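Long-range contact in hydrolase (Bacteroides thetaiotaomicron, PDB 2OBB), which is of unknown function but binds magnesium and is probably a hydrolase of the haloacid dehalogenase (HAD) type: residues F10-I22 with R49-C61. Numbering follows the deposited sequence.
With MG (magnesium ion), chain B.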
loop_
_atom_site.group_PDB
_atom_site.type_symbol
_atom_site.label_atom_id
_atom_site.label_comp_id
_atom_site.label_asym_id
_atom_site.label_seq_id
_atom_site.Cartn_x
_atom_site.Cartn_y
_atom_site.Cartn_z
ATOM N N PHE A 10 -9.622 -1.406 -4.563
ATOM C CA PHE A 10 -10.672 -1.687 -5.499
ATOM C C PHE A 10 -10.404 -1.071 -6.876
ATOM O O PHE A 10 -10.093 -1.823 -7.828
ATOM C CB PHE A 10 -12.031 -1.260 -4.945
ATOM C CG PHE A 10 -13.192 -1.654 -5.814
ATOM C CD1 PHE A 10 -13.500 -3.001 -6.028
ATOM C CD2 PHE A 10 -14.006 -0.683 -6.397
ATOM C CE1 PHE A 10 -14.603 -3.380 -6.821
ATOM C CE2 PHE A 10 -15.116 -1.057 -7.203
ATOM C CZ PHE A 10 -15.407 -2.402 -7.409
ATOM N N ASP A 11 -10.521 0.263 -6.994
ATOM C CA ASP A 11 -10.387 0.919 -8.300
ATOM C C ASP A 11 -8.965 0.885 -8.871
ATOM O O ASP A 11 -7.998 1.336 -8.226
ATOM C CB ASP A 11 -10.881 2.360 -8.260
ATOM C CG ASP A 11 -12.270 2.487 -7.678
ATOM O OD1 ASP A 11 -13.261 2.271 -8.408
ATOM O OD2 ASP A 11 -12.363 2.812 -6.477
ATOM N N GLY A 12 -8.849 0.361 -10.090
ATOM C CA GLY A 12 -7.558 0.206 -10.749
ATOM C C GLY A 12 -6.880 -1.107 -10.384
ATOM O O GLY A 12 -5.845 -1.447 -10.948
ATOM N N THR A 13 -7.464 -1.831 -9.428
ATOM C CA THR A 13 -6.894 -3.060 -8.913
ATOM C C THR A 13 -7.757 -4.281 -9.215
ATOM O O THR A 13 -7.270 -5.255 -9.762
ATOM C CB THR A 13 -6.658 -2.969 -7.382
ATOM O OG1 THR A 13 -5.841 -1.831 -7.102
ATOM C CG2 THR A 13 -5.962 -4.232 -6.834
ATOM N N ILE A 14 -9.026 -4.236 -8.794
ATOM C CA ILE A 14 -9.999 -5.289 -9.061
ATOM C C ILE A 14 -10.798 -4.935 -10.336
ATOM O O ILE A 14 -11.164 -5.829 -11.122
ATOM C CB ILE A 14 -10.961 -5.488 -7.840
ATOM C CG1 ILE A 14 -10.209 -6.052 -6.617
ATOM C CG2 ILE A 14 -12.129 -6.436 -8.181
ATOM C CD1 ILE A 14 -11.065 -6.198 -5.376
ATOM N N VAL A 15 -11.085 -3.627 -10.520
ATOM C CA VAL A 15 -11.748 -3.133 -11.733
ATOM C C VAL A 15 -10.926 -2.027 -12.371
ATOM O O VAL A 15 -10.138 -1.395 -11.685
ATOM C CB VAL A 15 -13.175 -2.602 -11.445
ATOM C CG1 VAL A 15 -14.076 -3.737 -11.047
ATOM C CG2 VAL A 15 -13.157 -1.498 -10.352
ATOM N N GLU A 16 -11.121 -1.780 -13.670
ATOM C CA GLU A 16 -10.589 -0.571 -14.295
ATOM C C GLU A 16 -11.071 0.634 -13.501
ATOM O O GLU A 16 -12.182 0.621 -12.958
ATOM C CB GLU A 16 -11.090 -0.388 -15.720
ATOM C CG GLU A 16 -11.139 -1.624 -16.517
ATOM C CD GLU A 16 -9.998 -1.723 -17.458
ATOM O OE1 GLU A 16 -8.826 -1.759 -16.985
ATOM O OE2 GLU A 16 -10.296 -1.752 -18.680
ATOM N N HIS A 17 -10.242 1.676 -13.463
ATOM C CA HIS A 17 -10.508 2.855 -12.646
ATOM C C HIS A 17 -11.538 3.757 -13.312
ATOM O O HIS A 17 -11.198 4.508 -14.212
ATOM C CB HIS A 17 -9.211 3.638 -12.430
ATOM C CG HIS A 17 -9.242 4.553 -11.250
ATOM N ND1 HIS A 17 -8.089 4.995 -10.625
ATOM C CD2 HIS A 17 -10.279 5.083 -10.556
ATOM C CE1 HIS A 17 -8.418 5.774 -9.608
ATOM N NE2 HIS A 17 -9.739 5.844 -9.547
ATOM N N ARG A 18 -12.788 3.681 -12.880
ATOM C CA ARG A 18 -13.819 4.550 -13.424
ATOM C C ARG A 18 -14.584 5.329 -12.342
ATOM O O ARG A 18 -15.716 5.779 -12.572
ATOM C CB ARG A 18 -14.785 3.738 -14.294
ATOM C CG ARG A 18 -14.185 3.175 -15.548
ATOM C CD ARG A 18 -13.706 4.272 -16.495
ATOM N NE ARG A 18 -13.204 3.708 -17.750
ATOM C CZ ARG A 18 -12.006 3.131 -17.900
ATOM N NH1 ARG A 18 -11.673 2.634 -19.086
ATOM N NH2 ARG A 18 -11.140 3.052 -16.881
ATOM N N TYR A 19 -13.954 5.495 -11.178
ATOM C CA TYR A 19 -14.548 6.153 -10.012
ATOM C C TYR A 19 -15.097 7.520 -10.360
ATOM O O TYR A 19 -14.401 8.277 -11.035
ATOM C CB TYR A 19 -13.477 6.340 -8.967
ATOM C CG TYR A 19 -13.929 6.981 -7.683
ATOM C CD1 TYR A 19 -14.044 8.373 -7.564
ATOM C CD2 TYR A 19 -14.185 6.199 -6.562
ATOM C CE1 TYR A 19 -14.439 8.962 -6.354
ATOM C CE2 TYR A 19 -14.563 6.761 -5.358
ATOM C CZ TYR A 19 -14.690 8.140 -5.248
ATOM O OH TYR A 19 -15.069 8.672 -4.030
ATOM N N PRO A 20 -16.301 7.883 -9.852
ATOM C CA PRO A 20 -17.216 7.220 -8.898
ATOM C C PRO A 20 -17.949 5.982 -9.433
ATOM O O PRO A 20 -18.622 5.294 -8.666
ATOM C CB PRO A 20 -18.250 8.321 -8.581
ATOM C CG PRO A 20 -18.253 9.182 -9.790
ATOM C CD PRO A 20 -16.827 9.197 -10.282
ATOM N N ARG A 21 -17.837 5.706 -10.729
ATOM C CA ARG A 21 -18.467 4.526 -11.322
ATOM C C ARG A 21 -17.575 3.306 -11.119
ATOM O O ARG A 21 -16.470 3.426 -10.570
ATOM C CB ARG A 21 -18.731 4.782 -12.798
ATOM C CG ARG A 21 -19.551 6.054 -13.030
ATOM C CD ARG A 21 -19.646 6.444 -14.506
ATOM N NE ARG A 21 -20.339 5.415 -15.295
ATOM C CZ ARG A 21 -19.736 4.498 -16.068
ATOM N NH1 ARG A 21 -18.400 4.479 -16.200
ATOM N NH2 ARG A 21 -20.480 3.600 -16.726
ATOM N N ILE A 22 -18.056 2.131 -11.533
ATOM C CA ILE A 22 -17.276 0.902 -11.403
ATOM C C ILE A 22 -16.849 0.428 -12.787
ATOM O O ILE A 22 -17.667 0.321 -13.677
ATOM C CB ILE A 22 -18.044 -0.212 -10.680
ATOM C CG1 ILE A 22 -18.493 0.256 -9.290
ATOM C CG2 ILE A 22 -17.154 -1.449 -10.543
ATOM C CD1 ILE A 22 -19.459 -0.708 -8.560
ATOM N N ARG A 49 -13.017 4.591 -0.971
ATOM C CA ARG A 49 -14.488 4.502 -0.953
ATOM C C ARG A 49 -15.025 4.381 0.492
ATOM O O ARG A 49 -14.515 3.572 1.296
ATOM C CB ARG A 49 -14.977 3.313 -1.797
ATOM C CG ARG A 49 -14.881 3.527 -3.312
ATOM C CD ARG A 49 -15.225 2.261 -4.120
ATOM N NE ARG A 49 -15.122 2.461 -5.571
ATOM C CZ ARG A 49 -16.149 2.654 -6.402
ATOM N NH1 ARG A 49 -17.402 2.672 -5.954
ATOM N NH2 ARG A 49 -15.922 2.831 -7.704
ATOM N N GLU A 50 -16.027 5.206 0.802
ATOM C CA GLU A 50 -16.813 5.152 2.046
ATOM C C GLU A 50 -18.321 5.298 1.718
ATOM O O GLU A 50 -18.693 5.753 0.633
ATOM C CB GLU A 50 -16.439 6.301 3.001
ATOM C CG GLU A 50 -14.952 6.471 3.349
ATOM C CD GLU A 50 -14.419 5.469 4.404
ATOM O OE1 GLU A 50 -15.127 4.487 4.785
ATOM O OE2 GLU A 50 -13.267 5.673 4.847
ATOM N N GLY A 51 -19.189 4.932 2.656
ATOM C CA GLY A 51 -20.632 5.118 2.460
ATOM C C GLY A 51 -21.145 4.328 1.277
ATOM O O GLY A 51 -20.655 3.213 1.007
ATOM N N GLU A 52 -22.115 4.884 0.552
ATOM C CA GLU A 52 -22.761 4.148 -0.543
ATOM C C GLU A 52 -21.837 3.787 -1.722
ATOM O O GLU A 52 -22.124 2.834 -2.454
ATOM C CB GLU A 52 -24.045 4.848 -1.015
ATOM C CG GLU A 52 -25.299 4.552 -0.145
ATOM C CD GLU A 52 -25.971 3.200 -0.462
ATOM O OE1 GLU A 52 -26.985 3.196 -1.188
ATOM O OE2 GLU A 52 -25.493 2.145 0.007
ATOM N N LEU A 53 -20.736 4.519 -1.898
ATOM C CA LEU A 53 -19.734 4.138 -2.902
ATOM C C LEU A 53 -18.939 2.892 -2.500
ATOM O O LEU A 53 -18.567 2.082 -3.354
ATOM C CB LEU A 53 -18.796 5.300 -3.216
ATOM C CG LEU A 53 -19.423 6.424 -4.043
ATOM C CD1 LEU A 53 -18.425 7.570 -4.225
ATOM C CD2 LEU A 53 -19.939 5.906 -5.393
ATOM N N LEU A 54 -18.683 2.748 -1.203
ATOM C CA LEU A 54 -18.152 1.507 -0.671
ATOM C C LEU A 54 -19.158 0.379 -0.862
ATOM O O LEU A 54 -18.815 -0.691 -1.373
ATOM C CB LEU A 54 -17.796 1.640 0.816
ATOM C CG LEU A 54 -16.973 0.489 1.447
ATOM C CD1 LEU A 54 -15.615 0.243 0.718
ATOM C CD2 LEU A 54 -16.769 0.722 2.965
ATOM N N ASP A 55 -20.399 0.624 -0.440
ATOM C CA ASP A 55 -21.457 -0.365 -0.560
ATOM C C ASP A 55 -21.546 -0.856 -1.997
ATOM O O ASP A 55 -21.609 -2.054 -2.240
ATOM C CB ASP A 55 -22.802 0.217 -0.102
ATOM C CG ASP A 55 -22.855 0.469 1.415
ATOM O OD1 ASP A 55 -22.093 -0.214 2.161
ATOM O OD2 ASP A 55 -23.657 1.346 1.859
ATOM N N GLU A 56 -21.522 0.071 -2.948
ATOM C CA GLU A 56 -21.522 -0.299 -4.359
ATOM C C GLU A 56 -20.336 -1.220 -4.729
ATOM O O GLU A 56 -20.525 -2.212 -5.452
ATOM C CB GLU A 56 -21.636 0.947 -5.244
ATOM C CG GLU A 56 -23.087 1.482 -5.287
ATOM C CD GLU A 56 -23.229 2.872 -5.903
ATOM O OE1 GLU A 56 -22.263 3.338 -6.551
ATOM O OE2 GLU A 56 -24.315 3.504 -5.737
ATOM N N ALA A 57 -19.145 -0.941 -4.190
ATOM C CA ALA A 57 -17.995 -1.832 -4.435
ATOM C C ALA A 57 -18.227 -3.199 -3.819
ATOM O O ALA A 57 -17.926 -4.221 -4.437
ATOM C CB ALA A 57 -16.666 -1.225 -3.933
ATOM N N ILE A 58 -18.784 -3.227 -2.608
ATOM C CA ILE A 58 -19.016 -4.497 -1.912
ATOM C C ILE A 58 -20.074 -5.358 -2.611
ATOM O O ILE A 58 -19.897 -6.591 -2.764
ATOM C CB ILE A 58 -19.404 -4.248 -0.445
ATOM C CG1 ILE A 58 -18.164 -3.857 0.348
ATOM C CG2 ILE A 58 -20.044 -5.484 0.175
ATOM C CD1 ILE A 58 -18.489 -3.037 1.607
ATOM N N GLU A 59 -21.177 -4.742 -3.026
ATOM C CA GLU A 59 -22.218 -5.509 -3.704
ATOM C C GLU A 59 -21.744 -6.026 -5.062
ATOM O O GLU A 59 -22.062 -7.152 -5.444
ATOM C CB GLU A 59 -23.541 -4.738 -3.822
ATOM C CG GLU A 59 -24.623 -5.245 -2.862
ATOM C CD GLU A 59 -25.227 -6.600 -3.262
ATOM O OE1 GLU A 59 -25.067 -7.036 -4.424
ATOM O OE2 GLU A 59 -25.885 -7.230 -2.405
ATOM N N TRP A 60 -20.980 -5.207 -5.777
ATOM C CA TRP A 60 -20.421 -5.629 -7.050
ATOM C C TRP A 60 -19.552 -6.886 -6.828
ATOM O O TRP A 60 -19.598 -7.839 -7.620
ATOM C CB TRP A 60 -19.609 -4.474 -7.661
ATOM C CG TRP A 60 -19.034 -4.775 -9.001
ATOM C CD1 TRP A 60 -19.560 -4.444 -10.224
ATOM C CD2 TRP A 60 -17.827 -5.516 -9.264
ATOM N NE1 TRP A 60 -18.744 -4.931 -11.237
ATOM C CE2 TRP A 60 -17.672 -5.585 -10.673
ATOM C CE3 TRP A 60 -16.883 -6.138 -8.449
ATOM C CZ2 TRP A 60 -16.590 -6.244 -11.284
ATOM C CZ3 TRP A 60 -15.780 -6.788 -9.059
ATOM C CH2 TRP A 60 -15.661 -6.841 -10.465
ATOM N N CYS A 61 -18.786 -6.901 -5.739
ATOM C CA CYS A 61 -17.986 -8.084 -5.421
ATOM C C CYS A 61 -18.834 -9.262 -4.980
ATOM O O CYS A 61 -18.618 -10.386 -5.446
ATOM C CB CYS A 61 -16.924 -7.785 -4.375
ATOM S SG CYS A 61 -15.679 -6.643 -4.982
HETATM MG MG MG B . -6.626 2.001 -7.097
HETATM O O HOH W 1 -16.206 7.583 -1.718
HETATM O O HOH W 2 -19.675 3.153 -7.669
HETATM O O HOH W 3 -5.276 2.500 -5.530
HETATM O O HOH W 4 -7.830 3.157 -5.965
HETATM O O HOH W 5 -6.138 3.578 -8.422
#
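Phe10 meets the helix 51-62 with one ring face, over whose centre the methyl of Ala57 sits as a CH-pi contact, CB 3.7 Å from the ring centroid. With CG anti to the backbone N (chi1 -174°), the ring reaches the helix, where its edge also turns toward the face of Trp60 in an offset edge-to-face pair, planes at 73°. Asp11 splits its duties: its backbone O binds magnesium at 1.9 Å, while its carboxylate takes a side-on, nearly coplanar salt bridge from Arg49. Both carboxylate oxygens use their syn lone pairs, OD1 toward Arg49 NH2 at 2.8 Å and OD2 toward Arg49 NE at 2.9 Å. Further on, Ile14 CG2 comes 3.8 Å from Trp60 CZ3, and Val15 CG1 lies over the face of the six-membered ring. Tyr19 offers its ring edge to Arg49 CG and its hydroxyl end to Leu53 CD1; its CD2 lies over one guanidinium face and Phe10 CE2 over the opposite one, both rings steeply turned to that plane. Pro20 O, after a cis peptide, accepts from a water that also donates to Glu56 OE1 and accepts from Arg49 NH1. Arg21 O receives a weak bond from Arg49 NH2, and Ile22 CG2 rests over the five-membered ring of Trp60. Arg49 NH1 also reaches Leu53 O in helix 51-62, so all three guanidinium nitrogens are engaged and the group's rotation is fixed. Asp9 and Asp97 complete the protein's share of the metal site, consistent with a HAD-type DxDx(T/V) loop. Arg49 is thus second-shell: its two-nitrogen grip fixes the carboxylate orientation of a residue whose backbone O is the magnesium ligand.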